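Local atomic coordinates of putative alpha-galactosidase (Bacteroides fragilis, PDB entry 4NZJ), a protein that probably hydrolyses terminal, non-reducing alpha-D-galactose residues from alpha-galactosides, as a member of glycosyl hydrolase family 27. Residues Y219-A224 with E233-M238; V226-A231 with Q258-K263; S252-G257 with L272-G277. All coordinates share one frame; numbering follows the deposited sequence. Where two conformers were deposited one is given.

Interaction 1. Residues Y219-A224 with E233-M238; sequences YDYCNA and ERYAKM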
loop_
_atom_site.group_PDB
_atom_site.type_symbol
_atom_site.label_atom_id
_atom_site.label_comp_id
_atom_site.label_asym_id
_atom_site.label_seq_id
_atom_site.Cartn_x
_atom_site.Cartn_y
_atom_site.Cartn_z
ATOM N N TYR A 219 -7.528 6.839 -10.893
ATOM C CA TYR A 219 -7.969 7.728 -11.961
ATOM C C TYR A 219 -6.846 7.908 -12.977
ATOM O O TYR A 219 -5.869 8.616 -12.740
ATOM C CB TYR A 219 -8.428 9.057 -11.365
ATOM C CG TYR A 219 -9.424 9.846 -12.197
ATOM C CD1 TYR A 219 -10.521 9.222 -12.796
ATOM C CD2 TYR A 219 -9.298 11.229 -12.346
ATOM C CE1 TYR A 219 -11.441 9.945 -13.534
ATOM C CE2 TYR A 219 -10.221 11.962 -13.080
ATOM C CZ TYR A 219 -11.293 11.314 -13.672
ATOM O OH TYR A 219 -12.219 12.035 -14.399
ATOM N N ASP A 220 -7.010 7.233 -14.106
ATOM C CA ASP A 220 -5.995 7.115 -15.145
ATOM C C ASP A 220 -6.079 8.297 -16.109
ATOM O O ASP A 220 -7.077 9.022 -16.128
ATOM C CB ASP A 220 -6.246 5.802 -15.899
ATOM C CG ASP A 220 -4.989 5.163 -16.434
ATOM O OD1 ASP A 220 -3.957 5.849 -16.602
ATOM O OD2 ASP A 220 -5.052 3.938 -16.691
ATOM N N TYR A 221 -5.035 8.480 -16.911
ATOM C CA TYR A 221 -4.930 9.656 -17.767
ATOM C C TYR A 221 -4.832 9.326 -19.256
ATOM O O TYR A 221 -4.422 10.173 -20.052
ATOM C CB TYR A 221 -3.755 10.550 -17.321
ATOM C CG TYR A 221 -3.948 11.980 -17.755
ATOM C CD1 TYR A 221 -5.014 12.729 -17.268
ATOM C CD2 TYR A 221 -3.095 12.577 -18.682
ATOM C CE1 TYR A 221 -5.223 14.030 -17.678
ATOM C CE2 TYR A 221 -3.300 13.876 -19.098
ATOM C CZ TYR A 221 -4.366 14.598 -18.596
ATOM O OH TYR A 221 -4.590 15.881 -19.018
ATOM N N CYS A 222 -5.231 8.119 -19.660
ATOM C CA CYS A 222 -5.254 7.783 -21.087
ATOM C C CYS A 222 -6.227 8.665 -21.858
ATOM O O CYS A 222 -7.281 9.049 -21.341
ATOM C CB CYS A 222 -5.616 6.315 -21.315
ATOM S SG CYS A 222 -4.263 5.181 -20.948
ATOM N N ASN A 223 -5.859 8.988 -23.094
ATOM C CA ASN A 223 -6.720 9.739 -24.011
ATOM C C ASN A 223 -7.010 11.176 -23.600
ATOM O O ASN A 223 -7.912 11.807 -24.153
ATOM C CB ASN A 223 -8.035 8.984 -24.244
ATOM C CG ASN A 223 -7.806 7.589 -24.780
ATOM O OD1 ASN A 223 -7.101 7.413 -25.770
ATOM N ND2 ASN A 223 -8.383 6.588 -24.122
ATOM N N ALA A 224 -6.237 11.696 -22.648
ATOM C CA ALA A 224 -6.370 13.080 -22.203
ATOM C C ALA A 224 -5.202 13.906 -22.737
ATOM O O ALA A 224 -4.153 13.352 -23.068
ATOM C CB ALA A 224 -6.416 13.139 -20.690
ATOM N N GLU A 233 -6.177 20.336 -13.800
ATOM C CA GLU A 233 -7.585 20.738 -13.677
ATOM C C GLU A 233 -8.527 19.537 -13.690
ATOM O O GLU A 233 -9.484 19.490 -12.907
ATOM C CB GLU A 233 -7.992 21.710 -14.795
ATOM C CG GLU A 233 -7.351 23.089 -14.723
ATOM C CD GLU A 233 -7.817 23.934 -13.547
ATOM O OE1 GLU A 233 -8.757 23.528 -12.829
ATOM O OE2 GLU A 233 -7.236 25.024 -13.348
ATOM N N ARG A 234 -8.262 18.568 -14.564
ATOM C CA ARG A 234 -9.092 17.359 -14.640
ATOM C C ARG A 234 -8.999 16.544 -13.349
ATOM O O ARG A 234 -10.004 16.020 -12.856
ATOM C CB ARG A 234 -8.711 16.504 -15.851
ATOM C CG ARG A 234 -9.028 17.171 -17.178
ATOM C CD ARG A 234 -8.964 16.195 -18.342
ATOM N NE ARG A 234 -9.213 16.887 -19.601
ATOM C CZ ARG A 234 -9.526 16.303 -20.756
ATOM N NH1 ARG A 234 -9.645 14.986 -20.857
ATOM N NH2 ARG A 234 -9.734 17.057 -21.826
ATOM N N TYR A 235 -7.800 16.455 -12.788
ATOM C CA TYR A 235 -7.621 15.774 -11.509
ATOM C C TYR A 235 -8.269 16.561 -10.376
ATOM O O TYR A 235 -8.902 15.978 -9.506
ATOM C CB TYR A 235 -6.145 15.474 -11.233
ATOM C CG TYR A 235 -5.694 14.233 -11.960
ATOM C CD1 TYR A 235 -6.110 12.974 -11.537
ATOM C CD2 TYR A 235 -4.900 14.312 -13.100
ATOM C CE1 TYR A 235 -5.732 11.831 -12.213
ATOM C CE2 TYR A 235 -4.513 13.171 -13.781
ATOM C CZ TYR A 235 -4.935 11.935 -13.336
ATOM O OH TYR A 235 -4.559 10.799 -14.012
ATOM N N ALA A 236 -8.146 17.885 -10.404
ATOM C CA ALA A 236 -8.792 18.712 -9.379
ATOM C C ALA A 236 -10.314 18.557 -9.404
ATOM O O ALA A 236 -10.948 18.483 -8.355
ATOM C CB ALA A 236 -8.403 20.169 -9.540
ATOM N N LYS A 237 -10.888 18.517 -10.603
ATOM C CA LYS A 237 -12.335 18.373 -10.786
ATOM C C LYS A 237 -12.854 17.077 -10.162
ATOM O O LYS A 237 -13.844 17.088 -9.425
ATOM C CB LYS A 237 -12.677 18.406 -12.280
ATOM C CG LYS A 237 -14.147 18.189 -12.619
ATOM C CD LYS A 237 -14.993 19.408 -12.317
ATOM C CE LYS A 237 -16.460 19.139 -12.627
ATOM N NZ LYS A 237 -16.685 18.755 -14.049
HETATM N N MSE A 238 -12.188 15.961 -10.451
HETATM C CA MSE A 238 -12.609 14.679 -9.876
HETATM C C MSE A 238 -12.375 14.678 -8.381
HETATM O O MSE A 238 -13.166 14.109 -7.634
HETATM C CB MSE A 238 -11.926 13.492 -10.559
HETATM C CG MSE A 238 -12.248 12.139 -9.915
HETATM SE SE MSE A 238 -14.189 11.752 -9.848
HETATM C CE MSE A 238 -14.328 10.872 -11.602
HETATM O O HOH W 1 -11.696 14.671 -14.747
HETATM O O HOH W 2 -9.903 13.671 -23.438
#
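This is a buried aromatic contact between the C-terminal end of barrel strand 216-220, with the turn that follows it, and helix 228-243 outside it. Y219, Y221 and Y235 form the cluster. The Y235 OH donates to the backbone O of Y219 at 2.8 Å, 34° out of the carbonyl plane, and also lies against Y221 CB. The Y219 and Y235 rings stand nearly perpendicular, CD2 of Y219 3.6 Å from CE1 of Y235, whereas the Y221 and Y235 rings are inclined by 29° and displaced so far that they hardly overlap. Strand and helix are the first two elements of the TIM-barrel beta-alpha-beta unit 216-220, 228-243, 250-254. Selenomethionine M238, CG anti to the backbone N (chi1 175°), lays that carbon over one face of the Y219 ring, 3.9 Å from the centroid, with SE farther above it. Water 1, at the ring's edge, accepts from Y219 OH and donates to R234 O. D220, between Y219 and Y221 in sequence, bonds Y184 and a glycerol through OD2. At the type II turn Y221-A224, R234 NH1 lies 3.7 Å from A224 CB and donates to water 2, which bridges to N223 O, while E230 pairs with NE.

Interaction 2. Residues V226-A231 with Q258-K263; sequences VDRVEA and QREPWK
R228 and E260 make the shortest polar contact here, a salt bridge with NH1 of R228 2.7 Å from OE1 of E260. The bond is nearly straight, 167° at the hydrogen, and lies in the guanidinium plane; E260 receives it on the anti lone pair of OE1, with the carboxylate turned 72° from the guanidinium. K263 NZ holds the other oxygen, E260 OE2, at 3.0 Å from above the carboxylate plane, which completes a three-residue salt-bridge network. In the TIM barrel this network ties the start of helix 228-243 to the loop between strands 250-254 and 272-274. The second polar link runs in the reverse sense: R259 NH1 donates to the backbone O of V226 at 3.0 Å, in the plane of its own guanidinium, while R259 NE forms a salt bridge with E255. Two bends in the R259 chain, at chi2 and chi3, fold its guanidinium back toward V226. R228, by contrast, is extended with CG anti to the backbone N (chi1 177°), and the aliphatic parts of the two arginines run alongside each other, pointing opposite ways, R228 CD lying 3.9 Å from R259 CB. The carbonyl of R259 sits over one face of the R228 guanidinium without a hydrogen bond to it, and W264 NE1 donates to that oxygen. Deeper in, A231 CB rests 3.6 Å from R259 CD.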
loop_
_atom_site.group_PDB
_atom_site.type_symbol
_atom_site.label_atom_id
_atom_site.label_comp_id
_atom_site.label_asym_id
_atom_site.label_seq_id
_atom_site.Cartn_x
_atom_site.Cartn_y
_atom_site.Cartn_z
ATOM N N VAL A 226 -1.876 16.083 -23.192
ATOM C CA VAL A 226 -0.580 16.055 -22.506
ATOM C C VAL A 226 -0.427 17.262 -21.572
ATOM O O VAL A 226 0.212 17.167 -20.521
ATOM C CB VAL A 226 0.587 16.006 -23.525
ATOM C CG1 VAL A 226 1.940 16.163 -22.840
ATOM C CG2 VAL A 226 0.546 14.701 -24.311
ATOM N N ASP A 227 -1.039 18.376 -21.960
ATOM C CA ASP A 227 -0.958 19.662 -21.259
ATOM C C ASP A 227 -1.100 19.568 -19.744
ATOM O O ASP A 227 -2.069 19.006 -19.237
ATOM C CB ASP A 227 -2.030 20.599 -21.811
ATOM C CG ASP A 227 -1.867 20.861 -23.300
ATOM O OD1 ASP A 227 -0.713 21.019 -23.750
ATOM O OD2 ASP A 227 -2.889 20.907 -24.016
ATOM N N ARG A 228 -0.135 20.139 -19.029
ATOM C CA ARG A 228 -0.059 19.980 -17.583
ATOM C C ARG A 228 -1.160 20.730 -16.840
ATOM O O ARG A 228 -1.718 20.194 -15.886
ATOM C CB ARG A 228 1.308 20.413 -17.061
ATOM C CG ARG A 228 1.441 20.351 -15.551
ATOM C CD ARG A 228 2.896 20.291 -15.149
ATOM N NE ARG A 228 3.109 20.639 -13.751
ATOM C CZ ARG A 228 4.294 20.610 -13.152
ATOM N NH1 ARG A 228 5.379 20.225 -13.819
ATOM N NH2 ARG A 228 4.398 20.963 -11.877
ATOM N N VAL A 229 -1.471 21.960 -17.248
ATOM C CA VAL A 229 -2.538 22.708 -16.565
ATOM C C VAL A 229 -3.867 21.970 -16.739
ATOM O O VAL A 229 -4.644 21.854 -15.794
ATOM C CB VAL A 229 -2.672 24.163 -17.048
ATOM C CG1 VAL A 229 -3.831 24.863 -16.343
ATOM C CG2 VAL A 229 -1.371 24.919 -16.821
ATOM N N GLU A 230 -4.107 21.443 -17.938
ATOM C CA GLU A 230 -5.315 20.657 -18.199
ATOM C C GLU A 230 -5.364 19.413 -17.319
ATOM O O GLU A 230 -6.389 19.134 -16.705
ATOM C CB GLU A 230 -5.404 20.263 -19.676
ATOM C CG GLU A 230 -6.664 19.490 -20.054
ATOM C CD GLU A 230 -7.950 20.288 -19.897
ATOM O OE1 GLU A 230 -7.907 21.544 -19.911
ATOM O OE2 GLU A 230 -9.021 19.653 -19.775
ATOM N N ALA A 231 -4.266 18.669 -17.255
ATOM C CA ALA A 231 -4.212 17.486 -16.401
ATOM C C ALA A 231 -4.555 17.852 -14.965
ATOM O O ALA A 231 -5.407 17.225 -14.343
ATOM C CB ALA A 231 -2.841 16.832 -16.465
ATOM N N GLN A 258 4.476 11.939 -15.714
ATOM C CA GLN A 258 4.932 12.739 -16.843
ATOM C C GLN A 258 4.888 14.245 -16.576
ATOM O O GLN A 258 5.652 14.993 -17.178
ATOM C CB GLN A 258 4.124 12.392 -18.089
ATOM C CG GLN A 258 4.273 10.924 -18.468
ATOM C CD GLN A 258 3.788 10.620 -19.864
ATOM O OE1 GLN A 258 2.953 11.330 -20.409
ATOM N NE2 GLN A 258 4.323 9.558 -20.456
ATOM N N ARG A 259 4.009 14.668 -15.669
ATOM C CA ARG A 259 3.828 16.085 -15.356
ATOM C C ARG A 259 4.266 16.451 -13.926
ATOM O O ARG A 259 3.720 17.376 -13.326
ATOM C CB ARG A 259 2.358 16.465 -15.581
ATOM C CG ARG A 259 1.940 16.510 -17.047
ATOM C CD ARG A 259 0.531 15.981 -17.262
ATOM N NE ARG A 259 0.536 14.523 -17.284
ATOM C CZ ARG A 259 0.540 13.761 -18.376
ATOM N NH1 ARG A 259 0.503 14.289 -19.595
ATOM N NH2 ARG A 259 0.582 12.442 -18.241
ATOM N N GLU A 260 5.255 15.740 -13.393
ATOM C CA GLU A 260 5.727 15.959 -12.016
ATOM C C GLU A 260 4.571 15.986 -11.007
ATOM O O GLU A 260 4.400 16.963 -10.276
ATOM C CB GLU A 260 6.509 17.277 -11.903
ATOM C CG GLU A 260 7.683 17.456 -12.852
ATOM C CD GLU A 260 8.435 18.753 -12.578
ATOM O OE1 GLU A 260 7.868 19.845 -12.783
ATOM O OE2 GLU A 260 9.598 18.684 -12.140
ATOM N N PRO A 261 3.766 14.916 -10.957
ATOM C CA PRO A 261 2.614 14.881 -10.044
ATOM C C PRO A 261 2.988 15.048 -8.571
ATOM O O PRO A 261 2.161 15.472 -7.760
ATOM C CB PRO A 261 2.022 13.488 -10.292
ATOM C CG PRO A 261 3.186 12.685 -10.765
ATOM C CD PRO A 261 3.946 13.625 -11.642
ATOM N N TRP A 262 4.217 14.698 -8.221
ATOM C CA TRP A 262 4.704 14.935 -6.861
ATOM C C TRP A 262 4.644 16.412 -6.450
ATOM O O TRP A 262 4.633 16.707 -5.253
ATOM C CB TRP A 262 6.115 14.376 -6.666
ATOM C CG TRP A 262 7.081 14.672 -7.776
ATOM C CD1 TRP A 262 7.947 15.718 -7.850
ATOM C CD2 TRP A 262 7.296 13.888 -8.956
ATOM N NE1 TRP A 262 8.682 15.647 -9.013
ATOM C CE2 TRP A 262 8.298 14.530 -9.708
ATOM C CE3 TRP A 262 6.733 12.710 -9.453
ATOM C CZ2 TRP A 262 8.754 14.026 -10.929
ATOM C CZ3 TRP A 262 7.182 12.216 -10.665
ATOM C CH2 TRP A 262 8.181 12.876 -11.390
ATOM N N LYS A 263 4.591 17.327 -7.423
ATOM C CA LYS A 263 4.484 18.762 -7.141
ATOM C C LYS A 263 3.053 19.295 -7.033
ATOM O O LYS A 263 2.857 20.414 -6.570
ATOM C CB LYS A 263 5.246 19.561 -8.203
ATOM C CG LYS A 263 6.719 19.205 -8.224
ATOM C CD LYS A 263 7.553 20.127 -9.085
ATOM C CE LYS A 263 9.029 19.872 -8.818
ATOM N NZ LYS A 263 9.913 20.546 -9.804
#

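Interaction 3. Residues S252-G257 with L272-G277; sequences SVCEWG and LWRVSG
L272 begins 272-277 beside S252, where its CG and CD2 pack on S252 CB; its backbone O accepts V253 N at 2.9 Å in an almost straight bond. With CG between the backbone N and the carbonyl carbon (chi1 59°), the isobutyl group is turned onto that serine. W273 follows on the other face of the sheet, CB to CB with V253 at 3.9 Å, while its indole turns off, its NE1 hydrogen-bonded to N316. R274 N donates to V253 O at 2.9 Å, nearly along the C=O axis, continuing the parallel pairing. The R274 side chain bends at chi2 and chi3 past C254 toward W256: NH1 comes 3.6 Å from C254 SG, and NH2 lies near the plane of the W256 ring at its edge, beside CD1. D278 forms a salt bridge with NH2, which also donates to S276 O. Beyond the paired residues, water 3 accepts from E255 N and lies within bonding distance of R274 O and E255 OE2, among more acceptors than it has protons for; E255 OE1 pairs with R259. V275 O takes a CA-H...O contact from G257, and water 4 donates to both their carbonyls. S276 O meets W256 CA in a further CA-H...O contact at 3.3 Å, and the W256 carbonyl oxygen lies 3.6 Å from G277 N. A glycerol, probably from the crystallisation liquor, lies about 5 Å from the C254 side chain. Here parallel neighbours 250-254 and 272-274 of the TIM barrel run into loops at their C-terminal ends, the side where glycosidases of this fold have their active site.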
loop_
_atom_site.group_PDB
_atom_site.type_symbol
_atom_site.label_atom_id
_atom_site.label_comp_id
_atom_site.label_asym_id
_atom_site.label_seq_id
_atom_site.Cartn_x
_atom_site.Cartn_y
_atom_site.Cartn_z
ATOM N N SER A 252 -6.330 7.943 -6.040
ATOM C CA SER A 252 -5.071 7.475 -6.609
ATOM C C SER A 252 -4.897 8.081 -8.002
ATOM O O SER A 252 -5.671 7.802 -8.917
ATOM C CB SER A 252 -5.073 5.940 -6.656
ATOM O OG SER A 252 -4.037 5.414 -7.467
ATOM N N VAL A 253 -3.888 8.933 -8.143
ATOM C CA VAL A 253 -3.616 9.648 -9.384
ATOM C C VAL A 253 -2.670 8.816 -10.245
ATOM O O VAL A 253 -1.631 8.358 -9.774
ATOM C CB VAL A 253 -3.025 11.037 -9.063
ATOM C CG1 VAL A 253 -2.489 11.732 -10.312
ATOM C CG2 VAL A 253 -4.083 11.889 -8.382
ATOM N N CYS A 254 -3.043 8.604 -11.507
ATOM C CA CYS A 254 -2.244 7.794 -12.411
ATOM C C CYS A 254 -2.059 8.487 -13.759
ATOM O O CYS A 254 -2.851 8.293 -14.687
ATOM C CB CYS A 254 -2.895 6.419 -12.584
ATOM S SG CYS A 254 -1.984 5.302 -13.656
ATOM N N GLU A 255 -1.020 9.316 -13.851
ATOM C CA GLU A 255 -0.641 9.945 -15.119
ATOM C C GLU A 255 0.842 9.671 -15.443
ATOM O O GLU A 255 1.475 10.400 -16.214
ATOM C CB GLU A 255 -1.032 11.441 -15.156
ATOM C CG GLU A 255 -0.442 12.341 -14.073
ATOM C CD GLU A 255 1.053 12.509 -14.195
ATOM O OE1 GLU A 255 1.506 13.310 -15.047
ATOM O OE2 GLU A 255 1.784 11.826 -13.447
ATOM N N TRP A 256 1.361 8.601 -14.839
ATOM C CA TRP A 256 2.654 7.980 -15.178
ATOM C C TRP A 256 3.876 8.853 -14.910
ATOM O O TRP A 256 4.948 8.601 -15.457
ATOM C CB TRP A 256 2.669 7.477 -16.621
ATOM C CG TRP A 256 1.366 6.927 -17.034
ATOM C CD1 TRP A 256 0.772 5.787 -16.582
ATOM C CD2 TRP A 256 0.462 7.516 -17.968
ATOM N NE1 TRP A 256 -0.456 5.626 -17.191
ATOM C CE2 TRP A 256 -0.665 6.674 -18.048
ATOM C CE3 TRP A 256 0.503 8.671 -18.759
ATOM C CZ2 TRP A 256 -1.746 6.952 -18.886
ATOM C CZ3 TRP A 256 -0.571 8.945 -19.590
ATOM C CH2 TRP A 256 -1.679 8.088 -19.647
ATOM N N GLY A 257 3.715 9.850 -14.045
ATOM C CA GLY A 257 4.815 10.713 -13.637
ATOM C C GLY A 257 5.271 11.717 -14.676
ATOM O O GLY A 257 6.337 12.305 -14.529
ATOM N N LEU A 272 -2.195 9.447 -3.363
ATOM C CA LEU A 272 -1.023 8.795 -3.924
ATOM C C LEU A 272 -1.004 9.098 -5.407
ATOM O O LEU A 272 -2.048 9.378 -6.001
ATOM C CB LEU A 272 -1.029 7.283 -3.691
ATOM C CG LEU A 272 -2.192 6.427 -4.220
ATOM C CD1 LEU A 272 -1.797 4.966 -4.343
ATOM C CD2 LEU A 272 -3.423 6.552 -3.330
ATOM N N TRP A 273 0.179 9.053 -6.001
ATOM C CA TRP A 273 0.333 9.392 -7.406
ATOM C C TRP A 273 1.453 8.571 -8.022
ATOM O O TRP A 273 2.523 8.420 -7.444
ATOM C CB TRP A 273 0.629 10.885 -7.580
ATOM C CG TRP A 273 1.661 11.373 -6.628
ATOM C CD1 TRP A 273 3.019 11.330 -6.786
ATOM C CD2 TRP A 273 1.423 11.946 -5.341
ATOM N NE1 TRP A 273 3.640 11.849 -5.679
ATOM C CE2 TRP A 273 2.684 12.236 -4.774
ATOM C CE3 TRP A 273 0.267 12.247 -4.610
ATOM C CZ2 TRP A 273 2.818 12.820 -3.512
ATOM C CZ3 TRP A 273 0.401 12.824 -3.354
ATOM C CH2 TRP A 273 1.669 13.107 -2.820
ATOM N N ARG A 274 1.188 8.034 -9.206
ATOM C CA ARG A 274 2.192 7.278 -9.928
ATOM C C ARG A 274 3.353 8.196 -10.326
ATOM O O ARG A 274 3.144 9.302 -10.831
ATOM C CB ARG A 274 1.554 6.594 -11.137
ATOM C CG ARG A 274 0.669 5.406 -10.755
ATOM C CD ARG A 274 1.485 4.140 -10.520
ATOM N NE ARG A 274 2.189 3.843 -11.755
ATOM C CZ ARG A 274 1.644 3.267 -12.829
ATOM N NH1 ARG A 274 0.397 2.798 -12.809
ATOM N NH2 ARG A 274 2.372 3.136 -13.924
ATOM N N VAL A 275 4.575 7.738 -10.080
ATOM C CA VAL A 275 5.773 8.510 -10.406
ATOM C C VAL A 275 6.435 8.064 -11.707
ATOM O O VAL A 275 7.380 8.703 -12.159
ATOM C CB VAL A 275 6.828 8.479 -9.269
ATOM C CG1 VAL A 275 6.254 9.089 -8.002
ATOM C CG2 VAL A 275 7.352 7.073 -9.014
ATOM N N SER A 276 5.919 6.999 -12.314
ATOM C CA SER A 276 6.550 6.392 -13.474
ATOM C C SER A 276 5.559 5.654 -14.349
ATOM O O SER A 276 4.406 5.448 -13.974
ATOM C CB SER A 276 7.608 5.389 -13.015
ATOM O OG SER A 276 7.007 4.202 -12.497
ATOM N N GLY A 277 6.051 5.227 -15.505
ATOM C CA GLY A 277 5.333 4.277 -16.337
ATOM C C GLY A 277 5.216 2.938 -15.632
ATOM O O GLY A 277 5.803 2.723 -14.562
HETATM O O HOH W 3 0.629 10.142 -11.593
HETATM O O HOH W 4 8.806 10.348 -14.013
#

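Overall arrangement
All three contacts lie in the TIM-barrel domain, with centres 10 to 11 Å apart. Interaction 1 joins strand 216-220 to helix 228-243, interaction 2 joins the beginning of that helix to the loop after strand 250-254, and interaction 3 pairs strand 250-254 with 272-274. Interaction 1 closes before interaction 3 opens, while the segments of interaction 2 alternate with those of each. Strands 216-220 and 250-254 are neighbours in the parallel sheet, and backbone hydrogen bonds run from Y219 to S252 and C254. Y221 packs on A231 and R259, and P261 on E255, so the loops at the C-terminal ends of successive barrel strands are in contact, on the side where enzymes of this fold bind substrate.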